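Local coordinates for protein insecticidal Delta-Endotoxin Cry8Ea1 (Bacillus Thuringiensis, PDB 3EB7) that is toxic to larvae of the underground pest Holotrichia parallela, probably by forming pores in midgut cell membranes as other three-domain Cry toxins do, at residues H304-Q309 with N417-I422; I280-I285 with T331-F336; C506-F511 with A531-W536; I476-S481 with V578-I583. One frame throughout, in Å; residues are numbered along the deposited sequence.

Contact 1. Residues H304-Q309 with N417-I422; sequences HQISSQ and NYVTFI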
loop_
_atom_site.group_PDB
_atom_site.type_symbol
_atom_site.label_atom_id
_atom_site.label_comp_id
_atom_site.label_asym_id
_atom_site.label_seq_id
_atom_site.Cartn_x
_atom_site.Cartn_y
_atom_site.Cartn_z
ATOM N N HIS A 304 2.170 -26.174 -7.807
ATOM C CA HIS A 304 2.678 -25.245 -8.819
ATOM C C HIS A 304 4.142 -24.944 -8.609
ATOM O O HIS A 304 4.711 -25.169 -7.542
ATOM C CB HIS A 304 1.863 -23.936 -8.879
ATOM C CG HIS A 304 1.959 -23.080 -7.653
ATOM N ND1 HIS A 304 1.130 -23.244 -6.561
ATOM C CD2 HIS A 304 2.756 -22.022 -7.363
ATOM C CE1 HIS A 304 1.436 -22.348 -5.640
ATOM N NE2 HIS A 304 2.398 -21.573 -6.110
ATOM N N GLN A 305 4.736 -24.420 -9.659
ATOM C CA GLN A 305 6.111 -23.987 -9.665
ATOM C C GLN A 305 6.054 -22.526 -10.080
ATOM O O GLN A 305 5.413 -22.169 -11.057
ATOM C CB GLN A 305 6.894 -24.850 -10.666
ATOM C CG GLN A 305 8.353 -24.925 -10.372
ATOM C CD GLN A 305 9.206 -25.288 -11.572
ATOM O OE1 GLN A 305 9.892 -26.287 -11.545
ATOM N NE2 GLN A 305 9.181 -24.472 -12.609
ATOM N N ILE A 306 6.666 -21.658 -9.322
ATOM C CA ILE A 306 6.533 -20.238 -9.585
ATOM C C ILE A 306 7.900 -19.587 -9.643
ATOM O O ILE A 306 8.764 -19.872 -8.814
ATOM C CB ILE A 306 5.597 -19.527 -8.526
ATOM C CG1 ILE A 306 5.460 -18.019 -8.838
ATOM C CG2 ILE A 306 6.078 -19.776 -7.066
ATOM C CD1 ILE A 306 4.303 -17.360 -8.111
ATOM N N SER A 307 8.100 -18.716 -10.632
ATOM C CA SER A 307 9.344 -17.969 -10.760
ATOM C C SER A 307 9.033 -16.503 -10.633
ATOM O O SER A 307 8.027 -16.008 -11.193
ATOM C CB SER A 307 10.035 -18.237 -12.108
ATOM O OG SER A 307 10.422 -19.598 -12.252
ATOM N N SER A 308 9.901 -15.811 -9.892
ATOM C CA SER A 308 9.890 -14.341 -9.781
ATOM C C SER A 308 11.290 -13.757 -9.824
ATOM O O SER A 308 12.319 -14.466 -9.686
ATOM C CB SER A 308 9.216 -13.900 -8.479
ATOM O OG SER A 308 9.777 -14.579 -7.367
ATOM N N GLN A 309 11.314 -12.433 -9.923
ATOM C CA GLN A 309 12.513 -11.691 -10.180
ATOM C C GLN A 309 12.416 -10.283 -9.626
ATOM O O GLN A 309 11.517 -9.550 -10.026
ATOM C CB GLN A 309 12.690 -11.594 -11.704
ATOM C CG GLN A 309 14.081 -11.301 -12.068
ATOM C CD GLN A 309 14.243 -10.911 -13.510
ATOM O OE1 GLN A 309 15.301 -10.439 -13.906
ATOM N NE2 GLN A 309 13.223 -11.115 -14.300
ATOM N N ASN A 417 1.402 -10.805 -7.887
ATOM C CA ASN A 417 2.798 -10.873 -7.559
ATOM C C ASN A 417 3.276 -12.303 -7.296
ATOM O O ASN A 417 4.380 -12.674 -7.689
ATOM C CB ASN A 417 3.079 -9.976 -6.334
ATOM C CG ASN A 417 4.561 -9.967 -5.905
ATOM O OD1 ASN A 417 5.470 -10.191 -6.700
ATOM N ND2 ASN A 417 4.787 -9.726 -4.651
ATOM N N TYR A 418 2.463 -13.108 -6.628
ATOM C CA TYR A 418 2.902 -14.408 -6.197
ATOM C C TYR A 418 1.697 -15.299 -5.866
ATOM O O TYR A 418 0.567 -14.810 -5.712
ATOM C CB TYR A 418 3.823 -14.239 -4.969
ATOM C CG TYR A 418 4.938 -15.265 -4.890
ATOM C CD1 TYR A 418 6.090 -15.140 -5.681
ATOM C CD2 TYR A 418 4.837 -16.359 -4.022
ATOM C CE1 TYR A 418 7.113 -16.116 -5.604
ATOM C CE2 TYR A 418 5.854 -17.325 -3.932
ATOM C CZ TYR A 418 6.968 -17.196 -4.724
ATOM O OH TYR A 418 7.945 -18.150 -4.642
ATOM N N VAL A 419 1.960 -16.606 -5.770
ATOM C CA VAL A 419 1.010 -17.628 -5.348
ATOM C C VAL A 419 1.665 -18.588 -4.340
ATOM O O VAL A 419 2.703 -19.214 -4.630
ATOM C CB VAL A 419 0.508 -18.470 -6.555
ATOM C CG1 VAL A 419 -0.715 -19.288 -6.168
ATOM C CG2 VAL A 419 0.155 -17.580 -7.782
ATOM N N THR A 420 1.050 -18.705 -3.154
ATOM C CA THR A 420 1.397 -19.724 -2.159
ATOM C C THR A 420 0.262 -20.745 -2.071
ATOM O O THR A 420 -0.795 -20.556 -2.670
ATOM C CB THR A 420 1.660 -19.111 -0.791
ATOM O OG1 THR A 420 0.476 -18.414 -0.355
ATOM C CG2 THR A 420 2.832 -18.126 -0.907
ATOM N N PHE A 421 0.462 -21.826 -1.330
ATOM C CA PHE A 421 -0.439 -22.956 -1.462
ATOM C C PHE A 421 -0.333 -23.848 -0.234
ATOM O O PHE A 421 0.735 -23.918 0.380
ATOM C CB PHE A 421 -0.060 -23.696 -2.768
ATOM C CG PHE A 421 -0.984 -24.820 -3.173
ATOM C CD1 PHE A 421 -2.155 -24.571 -3.870
ATOM C CD2 PHE A 421 -0.623 -26.140 -2.945
ATOM C CE1 PHE A 421 -3.015 -25.631 -4.253
ATOM C CE2 PHE A 421 -1.461 -27.198 -3.337
ATOM C CZ PHE A 421 -2.654 -26.946 -3.990
ATOM N N ILE A 422 -1.449 -24.477 0.153
ATOM C CA ILE A 422 -1.438 -25.631 1.052
ATOM C C ILE A 422 -2.178 -26.771 0.358
ATOM O O ILE A 422 -2.980 -26.526 -0.542
ATOM C CB ILE A 422 -2.127 -25.342 2.441
ATOM C CG1 ILE A 422 -3.613 -25.006 2.253
ATOM C CG2 ILE A 422 -1.416 -24.236 3.176
ATOM C CD1 ILE A 422 -4.402 -24.745 3.537
HETATM O O HOH W 1 9.843 -17.750 -6.622
#
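His304 places its CG between its own backbone N and carbonyl carbon (chi1 66°), so the imidazole hangs from its strand toward Val419, whereas Ile306 stays extended, CG1 trans to N and CD1 trans to CA, and carries its end methyl across to Tyr418. The imidazole NE2 donates to Val419 O at 2.8 Å, with 153° at the hydrogen. This oxygen sits close to the ring plane, yet the nitrogen approaches from above the carbonyl plane and not along a lone pair. The other ring nitrogen, ND1, is hydrogen-bonded to Trp301 NE1; with both nitrogens held, the ring's rotation is fixed. Its CE1 edge rests 3.5 Å from Phe421 CB, while the phenyl group beyond turns away to stack on Trp301. The two strands belong to different antiparallel sheets of the beta-prism of domain II, facing each other across its interior; their segment axes pass 8.0 Å apart at 150°. Between them Ile306 reaches Tyr418 and Val419. Its CD1 lies over one face of the Tyr418 ring in a CH-pi contact, 3.9 Å from the centroid, and also comes within 3.4 Å of Val419 N. The CG2 branch reaches the phenol end, 3.6 Å from Tyr418 CZ. Ser308 OG approaches the ring edge at CE1 of Tyr418 and is hydrogen-bonded to Asp278. Arg272 makes a cation-pi contact with the same tyrosine. A water bonds to Tyr418 OH at 2.8 Å, contacts Ser308 OG more loosely, and donates to Ile306 O at 3.2 Å.

Contact 2. Residues I280-I285 with T331-F336; sequences ITRLSI and TQQIGF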
loop_
_atom_site.group_PDB
_atom_site.type_symbol
_atom_site.label_atom_id
_atom_site.label_comp_id
_atom_site.label_asym_id
_atom_site.label_seq_id
_atom_site.Cartn_x
_atom_site.Cartn_y
_atom_site.Cartn_z
ATOM N N ILE A 280 6.458 -11.593 -10.763
ATOM C CA ILE A 280 6.260 -12.924 -11.319
ATOM C C ILE A 280 6.733 -12.987 -12.764
ATOM O O ILE A 280 6.449 -12.084 -13.547
ATOM C CB ILE A 280 4.763 -13.420 -11.158
ATOM C CG1 ILE A 280 4.611 -14.875 -11.576
ATOM C CG2 ILE A 280 3.767 -12.548 -11.984
ATOM C CD1 ILE A 280 3.347 -15.560 -10.994
ATOM N N THR A 281 7.469 -14.052 -13.105
ATOM C CA THR A 281 7.942 -14.303 -14.484
ATOM C C THR A 281 7.389 -15.586 -15.141
ATOM O O THR A 281 7.246 -15.680 -16.364
ATOM C CB THR A 281 9.489 -14.330 -14.562
ATOM O OG1 THR A 281 9.981 -15.410 -13.777
ATOM C CG2 THR A 281 10.088 -12.999 -14.075
ATOM N N ARG A 282 7.054 -16.576 -14.334
ATOM C CA ARG A 282 6.532 -17.817 -14.886
ATOM C C ARG A 282 5.746 -18.565 -13.833
ATOM O O ARG A 282 6.088 -18.501 -12.647
ATOM C CB ARG A 282 7.692 -18.661 -15.420
ATOM C CG ARG A 282 7.277 -19.711 -16.435
ATOM C CD ARG A 282 8.465 -20.322 -17.204
ATOM N NE ARG A 282 7.957 -21.232 -18.252
ATOM C CZ ARG A 282 7.531 -20.836 -19.456
ATOM N NH1 ARG A 282 7.599 -19.540 -19.803
ATOM N NH2 ARG A 282 7.050 -21.742 -20.313
ATOM N N LEU A 283 4.666 -19.238 -14.243
ATOM C CA LEU A 283 3.935 -20.144 -13.314
ATOM C C LEU A 283 3.629 -21.461 -14.014
ATOM O O LEU A 283 3.104 -21.435 -15.125
ATOM C CB LEU A 283 2.592 -19.518 -12.953
ATOM C CG LEU A 283 1.920 -19.591 -11.585
ATOM C CD1 LEU A 283 0.450 -19.743 -11.831
ATOM C CD2 LEU A 283 2.435 -20.659 -10.707
ATOM N N SER A 284 3.936 -22.592 -13.396
ATOM C CA SER A 284 3.464 -23.889 -13.905
ATOM C C SER A 284 2.473 -24.453 -12.932
ATOM O O SER A 284 2.782 -24.511 -11.766
ATOM C CB SER A 284 4.592 -24.933 -14.053
ATOM O OG SER A 284 5.539 -24.509 -14.986
ATOM N N ILE A 285 1.295 -24.871 -13.410
ATOM C CA ILE A 285 0.256 -25.411 -12.512
ATOM C C ILE A 285 0.122 -26.914 -12.789
ATOM O O ILE A 285 0.014 -27.331 -13.933
ATOM C CB ILE A 285 -1.100 -24.690 -12.723
ATOM C CG1 ILE A 285 -0.945 -23.175 -12.567
ATOM C CG2 ILE A 285 -2.236 -25.284 -11.847
ATOM C CD1 ILE A 285 -2.176 -22.350 -13.051
ATOM N N THR A 331 -0.107 -30.663 -16.777
ATOM C CA THR A 331 0.632 -29.465 -16.381
ATOM C C THR A 331 0.228 -28.350 -17.321
ATOM O O THR A 331 -0.275 -28.601 -18.383
ATOM C CB THR A 331 2.170 -29.615 -16.433
ATOM O OG1 THR A 331 2.610 -29.614 -17.800
ATOM C CG2 THR A 331 2.659 -30.890 -15.701
ATOM N N GLN A 332 0.396 -27.118 -16.904
ATOM C CA GLN A 332 0.241 -26.021 -17.801
ATOM C C GLN A 332 1.300 -25.010 -17.397
ATOM O O GLN A 332 1.423 -24.702 -16.206
ATOM C CB GLN A 332 -1.161 -25.419 -17.652
ATOM C CG GLN A 332 -1.435 -24.315 -18.696
ATOM C CD GLN A 332 -2.818 -23.736 -18.600
ATOM O OE1 GLN A 332 -3.712 -24.332 -18.014
ATOM N NE2 GLN A 332 -3.007 -22.583 -19.206
ATOM N N GLN A 333 2.051 -24.503 -18.379
ATOM C CA GLN A 333 3.055 -23.439 -18.166
ATOM C C GLN A 333 2.523 -22.093 -18.644
ATOM O O GLN A 333 2.013 -21.984 -19.761
ATOM C CB GLN A 333 4.373 -23.772 -18.893
ATOM C CG GLN A 333 4.996 -25.142 -18.518
ATOM C CD GLN A 333 6.235 -25.537 -19.368
ATOM O OE1 GLN A 333 6.521 -26.721 -19.543
ATOM N NE2 GLN A 333 6.972 -24.553 -19.864
ATOM N N ILE A 334 2.654 -21.059 -17.808
ATOM C CA ILE A 334 2.205 -19.715 -18.148
ATOM C C ILE A 334 3.374 -18.741 -18.051
ATOM O O ILE A 334 3.964 -18.574 -16.971
ATOM C CB ILE A 334 1.011 -19.239 -17.240
ATOM C CG1 ILE A 334 -0.170 -20.247 -17.282
ATOM C CG2 ILE A 334 0.564 -17.861 -17.668
ATOM C CD1 ILE A 334 -1.320 -19.963 -16.279
ATOM N N GLY A 335 3.755 -18.132 -19.174
ATOM C CA GLY A 335 4.832 -17.116 -19.163
ATOM C C GLY A 335 4.257 -15.742 -18.776
ATOM O O GLY A 335 3.332 -15.273 -19.421
ATOM N N PHE A 336 4.788 -15.115 -17.724
ATOM C CA PHE A 336 4.183 -13.904 -17.146
ATOM C C PHE A 336 5.150 -12.689 -17.210
ATOM O O PHE A 336 4.781 -11.574 -16.793
ATOM C CB PHE A 336 3.810 -14.143 -15.673
ATOM C CG PHE A 336 2.427 -14.734 -15.429
ATOM C CD1 PHE A 336 2.281 -15.856 -14.639
ATOM C CD2 PHE A 336 1.274 -14.137 -15.929
ATOM C CE1 PHE A 336 1.014 -16.405 -14.356
ATOM C CE2 PHE A 336 -0.007 -14.690 -15.657
ATOM C CZ PHE A 336 -0.119 -15.821 -14.854
#
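Phe336 wedges against strand 278-292 by its ring edge: CE1 lies 3.8 Å from Leu283 CB, and CD1 lies 3.8 Å from Ile280 CD1, which comes in obliquely. Ile334 CG2 sits over one face of the same ring, while Ile334 CD1 meets Ile285 CD1 at 4.1 Å. Leu283, Ile285 and Ile334 thus share one face of the sheet. On the other face the extended chain of Arg282 slants over Gln333, with Ser284 OG beside Gln333 CG. Beneath these side chains runs an antiparallel ladder: Leu283 and Ile334 exchange both backbone bonds, as do Ile285 and Gln332, the shortest being Ile334 N to Leu283 O at 2.7 Å. Strand 330-335 is the edge of a four-stranded beta-prism sheet whose strand order, 3-2-1-4, is that of a Greek key. Where it ends, Phe336 N still donates to Thr281 O at 2.9 Å, from well above the carbonyl plane; Thr337 OG1 is a second partner of that oxygen. Farther out, Phe366 and Phe379 of the adjoining sheet meet Phe336 edge-to-face, and Gln332 NE2 bonds to Thr380 O. A classic bulge sets Thr281 and Arg282 together opposite Ser307 of strand 296-310.

Contact 3. Residues C506-F511 with A531-W536; sequences CSSVDF and APNVGW
Ser508 and Ala531 bring together two links of the beta-sandwich of domain III: the turn from strand 498-507 of one sheet into strand 511-517 of the other, and the loop that returns from strand 520-527 toward strand 545-548. The meeting begins at the backbone, where Ser508 CA directs its hydrogen at Ala531 O, 3.3 Å away and almost straight at 167°. One bond further, Ser508 CB comes alongside the loop and touches Pro532 O at 3.7 Å, with Ala531 O and Asn533 CA a little farther off. At the tip, OG is swung between the backbone N and the carbonyl carbon (chi1 54°), away from these carbonyls, and finds its partner outside both segments: a hydrogen bond to Gly575 O, with a weak one to Val577 N, which pins the serine to the chain leading into strand 578-588. Asn533, the centre of an inverse gamma turn, uses ND2 on Gly574 O, so both segments are tied to the same connection between strands 559-567 and 578-588. Beside Ser508, Ala531 N donates to Ser507 O at 2.9 Å, a weak bond because it is strongly bent. The methyl of Ala531 lies 3.6 Å from that same Ser507 O and 3.8 Å from Cys506 SG, which stands trans to its own backbone N. Ser530 OG bonds to Ser507 N, adding a further tie between the two links. Within the turn itself, Ser507 OG donates to Val509 O at 2.7 Å, lying in the plane of that carbonyl.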
loop_
_atom_site.group_PDB
_atom_site.type_symbol
_atom_site.label_atom_id
_atom_site.label_comp_id
_atom_site.label_asym_id
_atom_site.label_seq_id
_atom_site.Cartn_x
_atom_site.Cartn_y
_atom_site.Cartn_z
ATOM N N CYS A 506 16.092 5.306 9.963
ATOM C CA CYS A 506 15.914 5.340 11.387
ATOM C C CYS A 506 17.089 4.526 11.965
ATOM O O CYS A 506 17.378 3.414 11.467
ATOM C CB CYS A 506 14.560 4.731 11.750
ATOM S SG CYS A 506 14.291 4.529 13.535
ATOM N N SER A 507 17.780 5.063 12.981
ATOM C CA SER A 507 18.824 4.276 13.688
ATOM C C SER A 507 18.900 4.571 15.171
ATOM O O SER A 507 18.517 5.643 15.601
ATOM C CB SER A 507 20.198 4.503 13.087
ATOM O OG SER A 507 20.545 5.866 13.176
ATOM N N SER A 508 19.374 3.585 15.934
ATOM C CA SER A 508 19.720 3.736 17.341
ATOM C C SER A 508 21.196 4.165 17.504
ATOM O O SER A 508 21.658 4.352 18.622
ATOM C CB SER A 508 19.490 2.411 18.077
ATOM O OG SER A 508 20.191 1.355 17.424
ATOM N N VAL A 509 21.922 4.319 16.392
ATOM C CA VAL A 509 23.361 4.624 16.405
ATOM C C VAL A 509 23.718 5.705 15.385
ATOM O O VAL A 509 22.961 5.909 14.444
ATOM C CB VAL A 509 24.243 3.358 16.144
ATOM C CG1 VAL A 509 24.108 2.397 17.275
ATOM C CG2 VAL A 509 23.945 2.706 14.767
ATOM N N ASP A 510 24.841 6.406 15.589
ATOM C CA ASP A 510 25.400 7.304 14.566
ATOM C C ASP A 510 26.225 6.395 13.629
ATOM O O ASP A 510 26.729 5.389 14.086
ATOM C CB ASP A 510 26.341 8.393 15.137
ATOM C CG ASP A 510 25.777 9.149 16.363
ATOM O OD1 ASP A 510 26.583 9.420 17.317
ATOM O OD2 ASP A 510 24.569 9.502 16.400
ATOM N N PHE A 511 26.391 6.765 12.345
ATOM C CA PHE A 511 26.998 5.889 11.339
ATOM C C PHE A 511 27.498 6.691 10.150
ATOM O O PHE A 511 27.024 7.791 9.864
ATOM C CB PHE A 511 25.994 4.809 10.829
ATOM C CG PHE A 511 24.746 5.382 10.210
ATOM C CD1 PHE A 511 24.593 5.427 8.831
ATOM C CD2 PHE A 511 23.731 5.950 11.014
ATOM C CE1 PHE A 511 23.434 6.019 8.263
ATOM C CE2 PHE A 511 22.602 6.514 10.460
ATOM C CZ PHE A 511 22.464 6.556 9.077
ATOM N N ALA A 531 16.761 7.396 17.150
ATOM C CA ALA A 531 15.869 6.592 17.965
ATOM C C ALA A 531 16.619 6.038 19.147
ATOM O O ALA A 531 17.821 5.852 19.060
ATOM C CB ALA A 531 15.269 5.459 17.139
ATOM N N PRO A 532 15.905 5.752 20.257
ATOM C CA PRO A 532 16.618 5.031 21.331
ATOM C C PRO A 532 16.819 3.553 20.962
ATOM O O PRO A 532 16.307 3.091 19.931
ATOM C CB PRO A 532 15.694 5.195 22.550
ATOM C CG PRO A 532 14.308 5.350 21.951
ATOM C CD PRO A 532 14.489 6.044 20.621
ATOM N N ASN A 533 17.581 2.843 21.784
ATOM C CA ASN A 533 17.750 1.402 21.649
ATOM C C ASN A 533 16.503 0.707 22.193
ATOM O O ASN A 533 16.416 0.440 23.390
ATOM C CB ASN A 533 18.967 0.976 22.475
ATOM C CG ASN A 533 19.706 -0.214 21.892
ATOM O OD1 ASN A 533 20.893 -0.112 21.593
ATOM N ND2 ASN A 533 19.019 -1.331 21.725
ATOM N N VAL A 534 15.516 0.474 21.326
ATOM C CA VAL A 534 14.261 -0.175 21.728
ATOM C C VAL A 534 13.917 -1.169 20.639
ATOM O O VAL A 534 14.491 -1.104 19.549
ATOM C CB VAL A 534 13.080 0.834 21.926
ATOM C CG1 VAL A 534 13.152 1.495 23.276
ATOM C CG2 VAL A 534 13.038 1.909 20.797
ATOM N N GLY A 535 13.033 -2.115 20.947
ATOM C CA GLY A 535 12.480 -2.996 19.912
ATOM C C GLY A 535 11.757 -2.177 18.840
ATOM O O GLY A 535 11.193 -1.098 19.123
ATOM N N TRP A 536 11.775 -2.691 17.615
ATOM C CA TRP A 536 11.147 -2.029 16.480
ATOM C C TRP A 536 9.678 -1.608 16.724
ATOM O O TRP A 536 9.220 -0.656 16.128
ATOM C CB TRP A 536 11.304 -2.874 15.191
ATOM C CG TRP A 536 10.553 -4.137 15.216
ATOM C CD1 TRP A 536 11.045 -5.378 15.525
ATOM C CD2 TRP A 536 9.152 -4.326 14.891
ATOM N NE1 TRP A 536 10.039 -6.309 15.463
ATOM C CE2 TRP A 536 8.870 -5.700 15.067
ATOM C CE3 TRP A 536 8.103 -3.456 14.507
ATOM C CZ2 TRP A 536 7.573 -6.237 14.876
ATOM C CZ3 TRP A 536 6.815 -3.987 14.324
ATOM C CH2 TRP A 536 6.561 -5.365 14.514
#

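Contact 4. Residues I476-S481 with V578-I583; sequences ISFNSS and VYIDRI
Ile476 and Ile580 satisfy each other's backbone completely, as do Phe478 and Val578, in two antiparallel hydrogen-bonded pairs. Ile580 N gives a nearly straight bond to Ile476 O, 2.8 Å and 175°, and Ile476 N returns one to Ile580 O at 3.0 Å. Phe478 N donates to Val578 O at 2.7 Å, and Val578 N to Phe478 O at 2.8 Å. Ser477 and Tyr579 lie between them as a non-hydrogen-bonded pair, whose CA hydrogens point at the neighbouring oxygens: Ser477 CA approaches Val578 O, and Tyr579 CA approaches Ile476 O. Tyr579 spends its own backbone on the next strand, pairing with Cys506. Its ring passes Ser477 OG obliquely, CD2 at 3.2 Å, on the face away from Phe478. Past the paired residues, Asn479 ND2 is bonded to Ser576 O, Asp581 OD1 makes a salt bridge to Arg504, and Arg582 NE makes one to Glu584. Arg582 NH2 is 3.2 Å from Asp581 OD1, but this oxygen lies well out of the guanidinium plane, so only the charges attract. On the opposite face Ile476, Phe478, Val578 and Ile580 are all apolar. Phe478 CG and Ile580 CG1 both lie anti to the carbonyl carbon (chi1 -54° and -58°), and Phe478 CE1 meets Ile580 CD1 at 3.7 Å. Val566 touches both residues and Ile564 touches Ile580, from strand 559-567 of the facing sheet: the two-layer interior of the jelly-roll beta-sandwich that forms domain III.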
loop_
_atom_site.group_PDB
_atom_site.type_symbol
_atom_site.label_atom_id
_atom_site.label_comp_id
_atom_site.label_asym_id
_atom_site.label_seq_id
_atom_site.Cartn_x
_atom_site.Cartn_y
_atom_site.Cartn_z
ATOM N N ILE A 476 15.292 -1.926 4.636
ATOM C CA ILE A 476 16.423 -2.851 4.798
ATOM C C ILE A 476 17.120 -2.480 6.121
ATOM O O ILE A 476 17.315 -1.312 6.388
ATOM C CB ILE A 476 17.413 -2.859 3.551
ATOM C CG1 ILE A 476 16.702 -3.241 2.234
ATOM C CG2 ILE A 476 18.607 -3.803 3.749
ATOM C CD1 ILE A 476 15.877 -4.448 2.326
ATOM N N SER A 477 17.471 -3.475 6.935
ATOM C CA SER A 477 18.057 -3.274 8.286
ATOM C C SER A 477 19.538 -3.654 8.360
ATOM O O SER A 477 19.954 -4.603 7.718
ATOM C CB SER A 477 17.310 -4.125 9.332
ATOM O OG SER A 477 15.905 -3.923 9.226
ATOM N N PHE A 478 20.323 -2.934 9.163
ATOM C CA PHE A 478 21.707 -3.341 9.456
ATOM C C PHE A 478 21.946 -3.351 10.954
ATOM O O PHE A 478 21.647 -2.379 11.626
ATOM C CB PHE A 478 22.712 -2.434 8.758
ATOM C CG PHE A 478 22.482 -2.320 7.282
ATOM C CD1 PHE A 478 21.612 -1.355 6.766
ATOM C CD2 PHE A 478 23.105 -3.192 6.399
ATOM C CE1 PHE A 478 21.356 -1.282 5.392
ATOM C CE2 PHE A 478 22.868 -3.107 5.011
ATOM C CZ PHE A 478 21.994 -2.160 4.511
ATOM N N ASN A 479 22.421 -4.487 11.466
ATOM C CA ASN A 479 22.915 -4.590 12.835
ATOM C C ASN A 479 24.430 -4.370 12.875
ATOM O O ASN A 479 25.016 -4.277 13.938
ATOM C CB ASN A 479 22.573 -5.951 13.451
ATOM C CG ASN A 479 21.095 -6.103 13.761
ATOM O OD1 ASN A 479 20.466 -7.084 13.349
ATOM N ND2 ASN A 479 20.538 -5.151 14.502
ATOM N N SER A 480 25.038 -4.258 11.701
ATOM C CA SER A 480 26.452 -3.949 11.540
ATOM C C SER A 480 26.649 -3.468 10.122
ATOM O O SER A 480 25.698 -3.411 9.351
ATOM C CB SER A 480 27.315 -5.205 11.780
ATOM O OG SER A 480 27.025 -6.204 10.806
ATOM N N SER A 481 27.886 -3.147 9.776
ATOM C CA SER A 481 28.228 -2.542 8.510
ATOM C C SER A 481 27.782 -3.380 7.348
ATOM O O SER A 481 27.962 -4.597 7.349
ATOM C CB SER A 481 29.751 -2.371 8.422
ATOM O OG SER A 481 30.189 -1.605 9.515
ATOM N N VAL A 578 20.602 0.226 12.009
ATOM C CA VAL A 578 20.210 1.225 11.020
ATOM C C VAL A 578 19.144 0.611 10.077
ATOM O O VAL A 578 19.409 -0.408 9.412
ATOM C CB VAL A 578 21.438 1.664 10.187
ATOM C CG1 VAL A 578 21.097 2.775 9.180
ATOM C CG2 VAL A 578 22.580 2.099 11.093
ATOM N N TYR A 579 17.956 1.217 10.029
ATOM C CA TYR A 579 16.953 0.899 8.999
ATOM C C TYR A 579 17.037 1.899 7.875
ATOM O O TYR A 579 17.027 3.109 8.127
ATOM C CB TYR A 579 15.545 1.001 9.547
ATOM C CG TYR A 579 15.263 0.128 10.708
ATOM C CD1 TYR A 579 15.440 0.611 11.978
ATOM C CD2 TYR A 579 14.841 -1.200 10.541
ATOM C CE1 TYR A 579 15.195 -0.150 13.062
ATOM C CE2 TYR A 579 14.606 -2.008 11.655
ATOM C CZ TYR A 579 14.773 -1.456 12.919
ATOM O OH TYR A 579 14.523 -2.162 14.099
ATOM N N ILE A 580 17.126 1.421 6.644
ATOM C CA ILE A 580 17.072 2.309 5.470
ATOM C C ILE A 580 15.751 2.129 4.697
ATOM O O ILE A 580 15.405 1.032 4.294
ATOM C CB ILE A 580 18.300 2.139 4.557
ATOM C CG1 ILE A 580 19.577 2.416 5.368
ATOM C CG2 ILE A 580 18.194 3.092 3.340
ATOM C CD1 ILE A 580 20.824 2.319 4.514
ATOM N N ASP A 581 15.002 3.208 4.564
ATOM C CA ASP A 581 13.665 3.174 3.961
ATOM C C ASP A 581 13.743 3.408 2.466
ATOM O O ASP A 581 13.447 2.513 1.682
ATOM C CB ASP A 581 12.724 4.197 4.621
ATOM C CG ASP A 581 11.425 4.466 3.794
ATOM O OD1 ASP A 581 10.917 5.595 3.865
ATOM O OD2 ASP A 581 10.888 3.571 3.079
ATOM N N ARG A 582 14.146 4.604 2.072
ATOM C CA ARG A 582 14.121 4.965 0.676
ATOM C C ARG A 582 15.174 6.004 0.349
ATOM O O ARG A 582 15.653 6.722 1.228
ATOM C CB ARG A 582 12.736 5.511 0.315
ATOM C CG ARG A 582 12.295 6.758 1.109
ATOM C CD ARG A 582 10.967 7.231 0.542
ATOM N NE ARG A 582 10.275 8.269 1.315
ATOM C CZ ARG A 582 9.155 8.069 2.012
ATOM N NH1 ARG A 582 8.564 9.072 2.662
ATOM N NH2 ARG A 582 8.629 6.858 2.080
ATOM N N ILE A 583 15.510 6.097 -0.924
ATOM C CA ILE A 583 16.317 7.194 -1.436
ATOM C C ILE A 583 15.371 8.101 -2.186
ATOM O O ILE A 583 14.483 7.626 -2.890
ATOM C CB ILE A 583 17.330 6.703 -2.455
ATOM C CG1 ILE A 583 18.325 5.730 -1.837
ATOM C CG2 ILE A 583 18.047 7.880 -3.131
ATOM C CD1 ILE A 583 18.885 4.733 -2.903
#

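From the N terminus, the chain first passes through the helices of domain I. Strand 278-292 opens contact 2, and strand 296-310 opens contact 1 before contact 2 closes at 331-336; contact 1 closes only at 417-422, so the two loops cross. They touch through Ser307 and Thr281 on neighbouring strands: contact 2 completes one sheet of the beta-prism, and contact 1 ties that sheet to another. In the following domain, contact 4 pairs strand 476-478 with strand 578-588. Contact 3 lies wholly within that span and ties the turn after strand 498-507 to the loop before strand 545-548; a probable Cys506-Tyr579 backbone hydrogen bond joins the two.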